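Local coordinates for ribosomal protein uL16 3-hydroxylase (Escherichia coli, PDB 4CCL) that hydroxylates an arginine of ribosomal protein uL16 on its beta carbon, acting as an iron- and 2-oxoglutarate-dependent oxygenase that regulates growth, at residues R26-F31 against F132-T137; S80-A85 against D110-F115; G138-R143 against A195-V200. All coordinates share one frame; numbering follows the deposited sequence.

Interaction 1. Residues R26-F31 against F132-T137; sequences RGFNNF and FIIQGT
F31 lays one face of its ring over the CG2 methyl of I134, with F31 CZ 4.0 Å from I134 CG2 and the two side chains running at about a right angle to one another. Its CG stands anti to the backbone N (chi1 180°), which carries the ring out of the loop as far as the end of strand 131-135. There it also meets backbone: F31 CD2 lies 3.7 Å from Q135 O, and F31 CE2 comes within 3.6 Å of G136 CA, both approached obliquely. The ring thus rests against the bare backbone of G136.

F28 reaches the same isoleucine differently. It offers its ring edge, with F28 CE2 3.9 Å from I134 CD1, while its CD2 touches the CG2 methyl that F31 lies against. One branched aliphatic chain thus serves two aromatics, one by face and one by edge. Replacing F31 by an alanine would probably take away the ring lying over I134 CG2 and against the G136 backbone, leaving a gap between the loop and the strand end, with F28 as the loop's remaining aromatic against the isoleucine.

The polar atoms are handled to one side of this apolar patch. Q135 NE2 donates to G136 O from above the carbonyl plane (3.2 Å), and Q135 OE1 is taken up by N197 of the adjoining strand. L96 adds to the packing around both F28 and I134, and T6 bonds to the backbone of G27.

I133 points to W142 of the smaller sheet, whereas I134 points to the loop, so the contact lies on the outer side of the larger sheet. It joins the N-terminal region to the double-stranded beta-helix, the cupin-type barrel of JmjC oxygenases.

Interaction 2. Residues S80-A85 against D110-F115; sequences SLLVQA and DLMISF. With SO4 (sulfate ion), chain L.
Antiparallel beta pairing joins these segments inside the large sheet of the double-stranded beta-helix. Strand 108-116 lies between strand 195-202 and strand 79-83, and the latter passes the sheet on to the N-terminal strand 51-57. Strands 80-83 and 110-115 run nearly antiparallel (167°), their axes 4.7 Å apart at closest.

Two hydrogen-bonded pairs support the assignment. L81 and F115 exchange both backbone bonds, as do V83 and I113; the V83 N to I113 O bond, 2.9 Å long, arrives nearly along the C=O axis. Between them sits the non-hydrogen-bonded pair of L82 and S114, where the chains draw together to a CA-CA distance of 4.4 Å and S114 CA lies 3.1 Å from L81 O in a CA-H...O contact.

The faces of the pairing have different tasks. L81, V83 and I113 turn to the side covered by helix 37-45, with A44 and L40 among their neighbours. L82 and S114 turn to the other side, where selenomethionine M112 joins them. The M112 chain bends at chi2 (86°) and runs obliquely to L82, bringing its CE methyl to 3.6 Å from L82 CD2. Both atoms also border a bound sulfate, probably picked up from the crystallisation liquor: M112 CE is 3.4 Å from its O2, and L82 CD2 is equally near its O4.

S114 is inferred to bind substrate, and the anion held beside it is consistent with a pocket for a carboxylate such as that of 2-oxoglutarate. The serine hydroxyl occupies the crowded position between backbone N and carbonyl carbon (chi1 71°), and from there S114 OG donates to sulfate O1 at 2.8 Å.

Interaction 3. Residues G138-R143 against A195-V200; sequences GRRRWR and AMNYSV. With SO4 (sulfate ion), chain L.
Hydrogen bonding dominates here and converges on one carbonyl oxygen. N197 OD1 accepts from W142 NE1 and from R140 NH1, each at 3.0 Å. The indole N-H comes in the carbonyl plane, ring and amide being nearly coplanar (13° apart). The guanidinium is turned 76° from the amide, and its N-H, though nearly straight at 165°, arrives from above the carbonyl plane. N197 ND2 donates to Q135 OE1 and, from above the carbonyl plane, to M196 O at 2.9 Å.

Apolar contact comes from the arginine stem: R140 CG lies 3.4 Å from A195 CB. Before it, G138 meets A195 backbone to backbone; its backbone angles call for glycine.

Charge enters with the sulfate. The R140 chain, bent at chi3, directs NH1 to sulfate O3 at 2.7 Å, while W142 CZ2 lies 3.5 Å from that oxygen. The R139 guanidinium is taken up by a salt bridge to E193.

Strands 140-143 and 195-200, whose axes are 9.4 Å apart at closest, belong to the two facing sheets of the barrel, so these side chains span its interior. N197 acts as a second-shell residue: with four bonds on its amide, it is unlikely to flip, and it probably helps to position R140. That arginine, inferred to bind substrate, thereby presents its positive charge to an anion, probably the 2-oxoglutarate carboxylate during turnover.

How the interactions relate
All three contacts are buried, yet their chemistry follows their place in the barrel. Strand 195-202 ties them together: 131-135 flanks it on one side and 108-116 on the other, with probable backbone hydrogen bonds from I134 N to Y198 O and from S199 N to M112 O. Interaction 1 lies on the outer side of the large sheet and is carried by aromatic and aliphatic packing. Interaction 2 is within that sheet, built chiefly from backbone bonds. Interaction 3 instead crosses to the small sheet through polar side chains. Interactions 2 and 3 grip one sulfate, so the anion site is assembled from both; interaction 1 does not touch it but comes near through Q135.

Interaction 1. Residues R26-F31 against F132-T137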
loop_
_atom_site.group_PDB
_atom_site.type_symbol
_atom_site.label_atom_id
_atom_site.label_comp_id
_atom_site.label_asym_id
_atom_site.label_seq_id
_atom_site.Cartn_x
_atom_site.Cartn_y
_atom_site.Cartn_z
ATOM N N ARG B 26 28.268 10.380 34.568
ATOM C CA ARG B 26 27.513 11.333 35.378
ATOM C C ARG B 26 26.674 12.254 34.499
ATOM O O ARG B 26 26.660 13.469 34.701
ATOM C CB ARG B 26 28.447 12.166 36.260
ATOM C CG ARG B 26 29.399 11.353 37.116
ATOM C CD ARG B 26 28.845 11.095 38.508
ATOM N NE ARG B 26 29.800 11.492 39.541
ATOM C CZ ARG B 26 29.596 12.474 40.414
ATOM N NH1 ARG B 26 28.461 13.158 40.395
ATOM N NH2 ARG B 26 30.524 12.765 41.316
ATOM N N GLY B 27 26.001 11.671 33.509
ATOM C CA GLY B 27 25.090 12.417 32.661
ATOM C C GLY B 27 24.065 13.099 33.540
ATOM O O GLY B 27 23.708 14.257 33.323
ATOM N N PHE B 28 23.602 12.366 34.545
ATOM C CA PHE B 28 22.799 12.936 35.613
ATOM C C PHE B 28 23.596 12.902 36.910
ATOM O O PHE B 28 24.115 11.854 37.298
ATOM C CB PHE B 28 21.493 12.162 35.786
ATOM C CG PHE B 28 20.574 12.258 34.608
ATOM C CD1 PHE B 28 19.856 13.416 34.366
ATOM C CD2 PHE B 28 20.423 11.187 33.742
ATOM C CE1 PHE B 28 19.008 13.507 33.282
ATOM C CE2 PHE B 28 19.575 11.273 32.657
ATOM C CZ PHE B 28 18.867 12.434 32.426
ATOM N N ASN B 29 23.703 14.053 37.567
ATOM C CA ASN B 29 24.354 14.138 38.868
ATOM C C ASN B 29 23.376 13.798 39.980
ATOM O O ASN B 29 22.226 14.241 39.951
ATOM C CB ASN B 29 24.917 15.540 39.102
ATOM C CG ASN B 29 25.984 15.919 38.098
ATOM O OD1 ASN B 29 26.664 15.058 37.539
ATOM N ND2 ASN B 29 26.141 17.216 37.866
ATOM N N ASN B 30 23.851 13.035 40.961
ATOM C CA ASN B 30 23.022 12.545 42.059
ATOM C C ASN B 30 21.711 11.985 41.536
ATOM O O ASN B 30 20.638 12.505 41.839
ATOM C CB ASN B 30 22.749 13.664 43.066
ATOM C CG ASN B 30 24.018 14.328 43.552
ATOM O OD1 ASN B 30 24.241 15.515 43.315
ATOM N ND2 ASN B 30 24.863 13.564 44.234
ATOM N N PHE B 31 21.804 10.915 40.756
ATOM C CA PHE B 31 20.644 10.411 40.042
ATOM C C PHE B 31 19.682 9.698 40.979
ATOM O O PHE B 31 20.045 8.746 41.667
ATOM C CB PHE B 31 21.072 9.486 38.903
ATOM C CG PHE B 31 19.923 8.918 38.120
ATOM C CD1 PHE B 31 19.236 9.700 37.203
ATOM C CD2 PHE B 31 19.531 7.601 38.295
ATOM C CE1 PHE B 31 18.178 9.176 36.484
ATOM C CE2 PHE B 31 18.478 7.075 37.578
ATOM C CZ PHE B 31 17.801 7.862 36.671
ATOM N N PHE B 132 19.603 5.943 24.287
ATOM C CA PHE B 132 20.380 6.390 25.436
ATOM C C PHE B 132 20.070 5.457 26.597
ATOM O O PHE B 132 18.918 5.339 27.006
ATOM C CB PHE B 132 20.025 7.828 25.818
ATOM C CG PHE B 132 20.541 8.861 24.857
ATOM C CD1 PHE B 132 19.800 9.219 23.743
ATOM C CD2 PHE B 132 21.759 9.485 25.076
ATOM C CE1 PHE B 132 20.269 10.173 22.860
ATOM C CE2 PHE B 132 22.233 10.440 24.196
ATOM C CZ PHE B 132 21.485 10.784 23.087
ATOM N N ILE B 133 21.084 4.785 27.128
ATOM C CA ILE B 133 20.847 3.861 28.228
ATOM C C ILE B 133 21.348 4.443 29.547
ATOM O O ILE B 133 22.550 4.576 29.770
ATOM C CB ILE B 133 21.484 2.486 27.972
ATOM C CG1 ILE B 133 20.989 1.920 26.638
ATOM C CG2 ILE B 133 21.164 1.539 29.113
ATOM C CD1 ILE B 133 21.695 0.649 26.200
ATOM N N ILE B 134 20.402 4.778 30.416
ATOM C CA ILE B 134 20.683 5.449 31.676
ATOM C C ILE B 134 20.776 4.448 32.818
ATOM O O ILE B 134 19.837 3.692 33.071
ATOM C CB ILE B 134 19.569 6.461 32.014
ATOM C CG1 ILE B 134 19.352 7.429 30.850
ATOM C CG2 ILE B 134 19.899 7.218 33.292
ATOM C CD1 ILE B 134 18.042 8.190 30.924
ATOM N N GLN B 135 21.909 4.449 33.510
ATOM C CA GLN B 135 22.080 3.591 34.673
ATOM C C GLN B 135 21.360 4.167 35.886
ATOM O O GLN B 135 21.574 5.320 36.260
ATOM C CB GLN B 135 23.562 3.385 34.989
ATOM C CG GLN B 135 23.819 2.523 36.222
ATOM C CD GLN B 135 23.386 1.082 36.032
ATOM O OE1 GLN B 135 23.676 0.465 35.007
ATOM N NE2 GLN B 135 22.680 0.540 37.018
ATOM N N GLY B 136 20.500 3.349 36.484
ATOM C CA GLY B 136 19.803 3.682 37.713
ATOM C C GLY B 136 20.509 3.045 38.895
ATOM O O GLY B 136 21.737 2.941 38.903
ATOM N N THR B 137 19.739 2.640 39.902
ATOM C CA THR B 137 20.292 1.942 41.059
ATOM C C THR B 137 21.059 0.701 40.625
ATOM O O THR B 137 20.695 0.046 39.649
ATOM C CB THR B 137 19.188 1.467 42.025
ATOM O OG1 THR B 137 18.428 0.422 41.405
ATOM C CG2 THR B 137 18.265 2.609 42.403
#

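Interaction 2. Residues S80-A85 against D110-F115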
loop_
_atom_site.group_PDB
_atom_site.type_symbol
_atom_site.label_atom_id
_atom_site.label_comp_id
_atom_site.label_asym_id
_atom_site.label_seq_id
_atom_site.Cartn_x
_atom_site.Cartn_y
_atom_site.Cartn_z
ATOM N N SER B 80 15.916 -10.932 33.761
ATOM C CA SER B 80 15.587 -9.514 33.681
ATOM C C SER B 80 14.149 -9.256 33.237
ATOM O O SER B 80 13.612 -9.950 32.369
ATOM C CB SER B 80 16.563 -8.793 32.748
ATOM O OG SER B 80 16.244 -7.417 32.638
ATOM N N LEU B 81 13.545 -8.236 33.836
ATOM C CA LEU B 81 12.201 -7.797 33.489
ATOM C C LEU B 81 12.270 -6.527 32.649
ATOM O O LEU B 81 12.845 -5.525 33.075
ATOM C CB LEU B 81 11.380 -7.542 34.756
ATOM C CG LEU B 81 10.027 -6.852 34.563
ATOM C CD1 LEU B 81 9.115 -7.678 33.662
ATOM C CD2 LEU B 81 9.364 -6.580 35.907
ATOM N N LEU B 82 11.689 -6.580 31.455
ATOM C CA LEU B 82 11.659 -5.435 30.554
ATOM C C LEU B 82 10.245 -4.900 30.365
ATOM O O LEU B 82 9.339 -5.638 29.985
ATOM C CB LEU B 82 12.251 -5.803 29.192
ATOM C CG LEU B 82 13.761 -6.040 29.105
ATOM C CD1 LEU B 82 14.119 -7.491 29.394
ATOM C CD2 LEU B 82 14.288 -5.612 27.745
ATOM N N VAL B 83 10.064 -3.610 30.624
ATOM C CA VAL B 83 8.765 -2.969 30.463
ATOM C C VAL B 83 8.832 -1.806 29.475
ATOM O O VAL B 83 9.606 -0.865 29.656
ATOM C CB VAL B 83 8.215 -2.461 31.807
ATOM C CG1 VAL B 83 6.923 -1.690 31.588
ATOM C CG2 VAL B 83 7.995 -3.624 32.762
ATOM N N GLN B 84 8.008 -1.884 28.431
ATOM C CA GLN B 84 7.972 -0.876 27.375
ATOM C C GLN B 84 7.143 0.344 27.762
ATOM O O GLN B 84 6.143 0.224 28.469
ATOM C CB GLN B 84 7.382 -1.480 26.098
ATOM C CG GLN B 84 8.155 -2.660 25.544
ATOM C CD GLN B 84 9.395 -2.238 24.783
ATOM O OE1 GLN B 84 9.454 -1.139 24.233
ATOM N NE2 GLN B 84 10.396 -3.110 24.752
ATOM N N ALA B 85 7.570 1.512 27.286
ATOM C CA ALA B 85 6.796 2.754 27.378
ATOM C C ALA B 85 6.269 3.089 28.775
ATOM O O ALA B 85 5.079 3.358 28.943
ATOM C CB ALA B 85 5.647 2.731 26.373
ATOM N N ASP B 110 10.126 6.436 23.061
ATOM C CA ASP B 110 9.567 6.185 24.389
ATOM C C ASP B 110 10.652 5.745 25.374
ATOM O O ASP B 110 11.819 5.608 25.006
ATOM C CB ASP B 110 8.472 5.112 24.328
ATOM C CG ASP B 110 7.115 5.678 23.947
ATOM O OD1 ASP B 110 6.744 6.747 24.475
ATOM O OD2 ASP B 110 6.432 5.064 23.101
ATOM N N LEU B 111 10.242 5.497 26.616
ATOM C CA LEU B 111 11.151 5.107 27.690
ATOM C C LEU B 111 10.855 3.675 28.132
ATOM O O LEU B 111 9.791 3.405 28.691
ATOM C CB LEU B 111 10.981 6.067 28.876
ATOM C CG LEU B 111 12.035 6.211 29.987
ATOM C CD1 LEU B 111 12.156 4.980 30.864
ATOM C CD2 LEU B 111 13.383 6.566 29.406
HETATM N N MSE B 112 11.795 2.761 27.901
HETATM C CA MSE B 112 11.609 1.391 28.381
HETATM C C MSE B 112 12.555 1.101 29.546
HETATM O O MSE B 112 13.727 1.469 29.511
HETATM C CB MSE B 112 11.761 0.367 27.243
HETATM C CG MSE B 112 13.159 -0.220 27.048
HETATM SE SE MSE B 112 13.536 -1.779 28.182
HETATM C CE MSE B 112 15.340 -2.142 27.550
ATOM N N ILE B 113 12.034 0.460 30.588
ATOM C CA ILE B 113 12.825 0.203 31.790
ATOM C C ILE B 113 13.122 -1.281 31.957
ATOM O O ILE B 113 12.250 -2.117 31.741
ATOM C CB ILE B 113 12.100 0.706 33.059
ATOM C CG1 ILE B 113 11.795 2.198 32.941
ATOM C CG2 ILE B 113 12.932 0.432 34.309
ATOM C CD1 ILE B 113 11.123 2.787 34.157
ATOM N N SER B 114 14.351 -1.611 32.344
ATOM C CA SER B 114 14.676 -2.996 32.659
ATOM C C SER B 114 15.219 -3.134 34.077
ATOM O O SER B 114 16.070 -2.354 34.504
ATOM C CB SER B 114 15.675 -3.574 31.650
ATOM O OG SER B 114 16.965 -3.011 31.816
ATOM N N PHE B 115 14.715 -4.122 34.809
ATOM C CA PHE B 115 15.283 -4.483 36.101
ATOM C C PHE B 115 15.963 -5.835 35.983
ATOM O O PHE B 115 15.344 -6.811 35.570
ATOM C CB PHE B 115 14.213 -4.536 37.195
ATOM C CG PHE B 115 14.696 -5.149 38.485
ATOM C CD1 PHE B 115 15.521 -4.437 39.342
ATOM C CD2 PHE B 115 14.322 -6.435 38.839
ATOM C CE1 PHE B 115 15.966 -4.997 40.526
ATOM C CE2 PHE B 115 14.763 -6.999 40.023
ATOM C CZ PHE B 115 15.586 -6.280 40.867
HETATM S S SO4 L . 18.420 -3.654 28.644
HETATM O O1 SO4 L . 18.210 -2.431 29.414
HETATM O O2 SO4 L . 18.473 -3.340 27.219
HETATM O O3 SO4 L . 19.684 -4.270 29.033
HETATM O O4 SO4 L . 17.317 -4.571 28.909
#

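Interaction 3. Residues G138-R143 against A195-V200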
loop_
_atom_site.group_PDB
_atom_site.type_symbol
_atom_site.label_atom_id
_atom_site.label_comp_id
_atom_site.label_asym_id
_atom_site.label_seq_id
_atom_site.Cartn_x
_atom_site.Cartn_y
_atom_site.Cartn_z
ATOM N N GLY B 138 22.123 0.385 41.354
ATOM C CA GLY B 138 22.919 -0.791 41.068
ATOM C C GLY B 138 23.980 -0.537 40.022
ATOM O O GLY B 138 24.318 0.613 39.739
ATOM N N ARG B 139 24.519 -1.615 39.459
ATOM C CA ARG B 139 25.557 -1.509 38.438
ATOM C C ARG B 139 25.428 -2.588 37.369
ATOM O O ARG B 139 24.997 -3.708 37.646
ATOM C CB ARG B 139 26.953 -1.582 39.067
ATOM C CG ARG B 139 27.334 -0.372 39.905
ATOM C CD ARG B 139 28.790 -0.403 40.328
ATOM N NE ARG B 139 29.174 -1.685 40.906
ATOM C CZ ARG B 139 30.056 -2.513 40.359
ATOM N NH1 ARG B 139 30.656 -2.188 39.220
ATOM N NH2 ARG B 139 30.344 -3.664 40.955
ATOM N N ARG B 140 25.806 -2.238 36.144
ATOM C CA ARG B 140 25.838 -3.197 35.051
ATOM C C ARG B 140 27.126 -3.063 34.266
ATOM O O ARG B 140 27.715 -1.983 34.187
ATOM C CB ARG B 140 24.659 -2.996 34.100
ATOM C CG ARG B 140 23.312 -2.991 34.775
ATOM C CD ARG B 140 22.186 -3.004 33.768
ATOM N NE ARG B 140 21.879 -4.353 33.304
ATOM C CZ ARG B 140 21.152 -4.618 32.225
ATOM N NH1 ARG B 140 20.670 -3.625 31.488
ATOM N NH2 ARG B 140 20.913 -5.874 31.874
ATOM N N ARG B 141 27.564 -4.176 33.695
ATOM C CA ARG B 141 28.646 -4.161 32.736
ATOM C C ARG B 141 28.031 -4.020 31.355
ATOM O O ARG B 141 27.201 -4.840 30.954
ATOM C CB ARG B 141 29.462 -5.447 32.821
ATOM C CG ARG B 141 30.616 -5.518 31.836
ATOM C CD ARG B 141 31.311 -6.862 31.937
ATOM N NE ARG B 141 32.434 -6.984 31.013
ATOM C CZ ARG B 141 33.145 -8.095 30.858
ATOM N NH1 ARG B 141 32.844 -9.176 31.563
ATOM N NH2 ARG B 141 34.153 -8.128 29.996
ATOM N N TRP B 142 28.423 -2.963 30.654
ATOM C CA TRP B 142 27.993 -2.717 29.288
ATOM C C TRP B 142 29.155 -2.832 28.313
ATOM O O TRP B 142 30.266 -2.342 28.565
ATOM C CB TRP B 142 27.318 -1.349 29.156
ATOM C CG TRP B 142 25.859 -1.393 29.464
ATOM C CD1 TRP B 142 25.253 -0.985 30.609
ATOM C CD2 TRP B 142 24.821 -1.898 28.602
ATOM N NE1 TRP B 142 23.896 -1.194 30.519
ATOM C CE2 TRP B 142 23.610 -1.743 29.324
ATOM C CE3 TRP B 142 24.801 -2.447 27.329
ATOM C CZ2 TRP B 142 22.388 -2.137 28.766
ATOM C CZ3 TRP B 142 23.584 -2.833 26.792
ATOM C CH2 TRP B 142 22.393 -2.675 27.515
ATOM N N ARG B 143 28.871 -3.495 27.198
ATOM C CA ARG B 143 29.836 -3.749 26.148
ATOM C C ARG B 143 29.243 -3.366 24.797
ATOM O O ARG B 143 28.098 -3.699 24.495
ATOM C CB ARG B 143 30.255 -5.221 26.149
ATOM C CG ARG B 143 30.939 -5.668 27.438
ATOM C CD ARG B 143 31.273 -7.154 27.430
ATOM N NE ARG B 143 32.264 -7.490 26.413
ATOM C CZ ARG B 143 31.985 -8.102 25.267
ATOM N NH1 ARG B 143 30.737 -8.456 24.991
ATOM N NH2 ARG B 143 32.953 -8.364 24.401
ATOM N N ALA B 195 19.986 -4.127 39.323
ATOM C CA ALA B 195 20.108 -2.961 38.461
ATOM C C ALA B 195 18.827 -2.490 37.777
ATOM O O ALA B 195 17.962 -3.287 37.409
ATOM C CB ALA B 195 21.184 -3.200 37.434
HETATM N N MSE B 196 18.736 -1.173 37.613
HETATM C CA MSE B 196 17.663 -0.538 36.862
HETATM C C MSE B 196 18.250 0.265 35.704
HETATM O O MSE B 196 19.133 1.103 35.899
HETATM C CB MSE B 196 16.838 0.373 37.774
HETATM C CG MSE B 196 15.979 -0.380 38.775
HETATM SE SE MSE B 196 14.268 -0.933 38.018
HETATM C CE MSE B 196 13.208 0.611 38.546
ATOM N N ASN B 197 17.766 -0.005 34.497
ATOM C CA ASN B 197 18.216 0.713 33.312
ATOM C C ASN B 197 17.060 1.397 32.600
ATOM O O ASN B 197 15.976 0.823 32.456
ATOM C CB ASN B 197 18.946 -0.225 32.348
ATOM C CG ASN B 197 20.439 -0.287 32.611
ATOM O OD1 ASN B 197 21.219 -0.646 31.729
ATOM N ND2 ASN B 197 20.844 0.066 33.825
ATOM N N TYR B 198 17.300 2.626 32.155
ATOM C CA TYR B 198 16.267 3.402 31.495
ATOM C C TYR B 198 16.710 3.730 30.085
ATOM O O TYR B 198 17.588 4.561 29.874
ATOM C CB TYR B 198 16.009 4.696 32.268
ATOM C CG TYR B 198 15.735 4.475 33.733
ATOM C CD1 TYR B 198 16.780 4.298 34.635
ATOM C CD2 TYR B 198 14.435 4.431 34.217
ATOM C CE1 TYR B 198 16.539 4.087 35.974
ATOM C CE2 TYR B 198 14.183 4.223 35.559
ATOM C CZ TYR B 198 15.240 4.051 36.431
ATOM O OH TYR B 198 15.000 3.840 37.766
ATOM N N SER B 199 16.056 3.110 29.113
ATOM C CA SER B 199 16.406 3.314 27.722
ATOM C C SER B 199 15.473 4.327 27.073
ATOM O O SER B 199 14.263 4.093 26.956
ATOM C CB SER B 199 16.387 1.984 26.962
ATOM O OG SER B 199 17.364 1.093 27.478
ATOM N N VAL B 200 16.050 5.450 26.657
ATOM C CA VAL B 200 15.317 6.435 25.891
ATOM C C VAL B 200 15.566 6.029 24.461
ATOM O O VAL B 200 16.691 6.137 23.955
ATOM C CB VAL B 200 15.889 7.849 26.080
ATOM C CG1 VAL B 200 15.097 8.856 25.254
ATOM C CG2 VAL B 200 15.899 8.237 27.547
HETATM S S SO4 L . 18.420 -3.654 28.644
HETATM O O1 SO4 L . 18.210 -2.431 29.414
HETATM O O2 SO4 L . 18.473 -3.340 27.219
HETATM O O3 SO4 L . 19.684 -4.270 29.033
HETATM O O4 SO4 L . 17.317 -4.571 28.909
#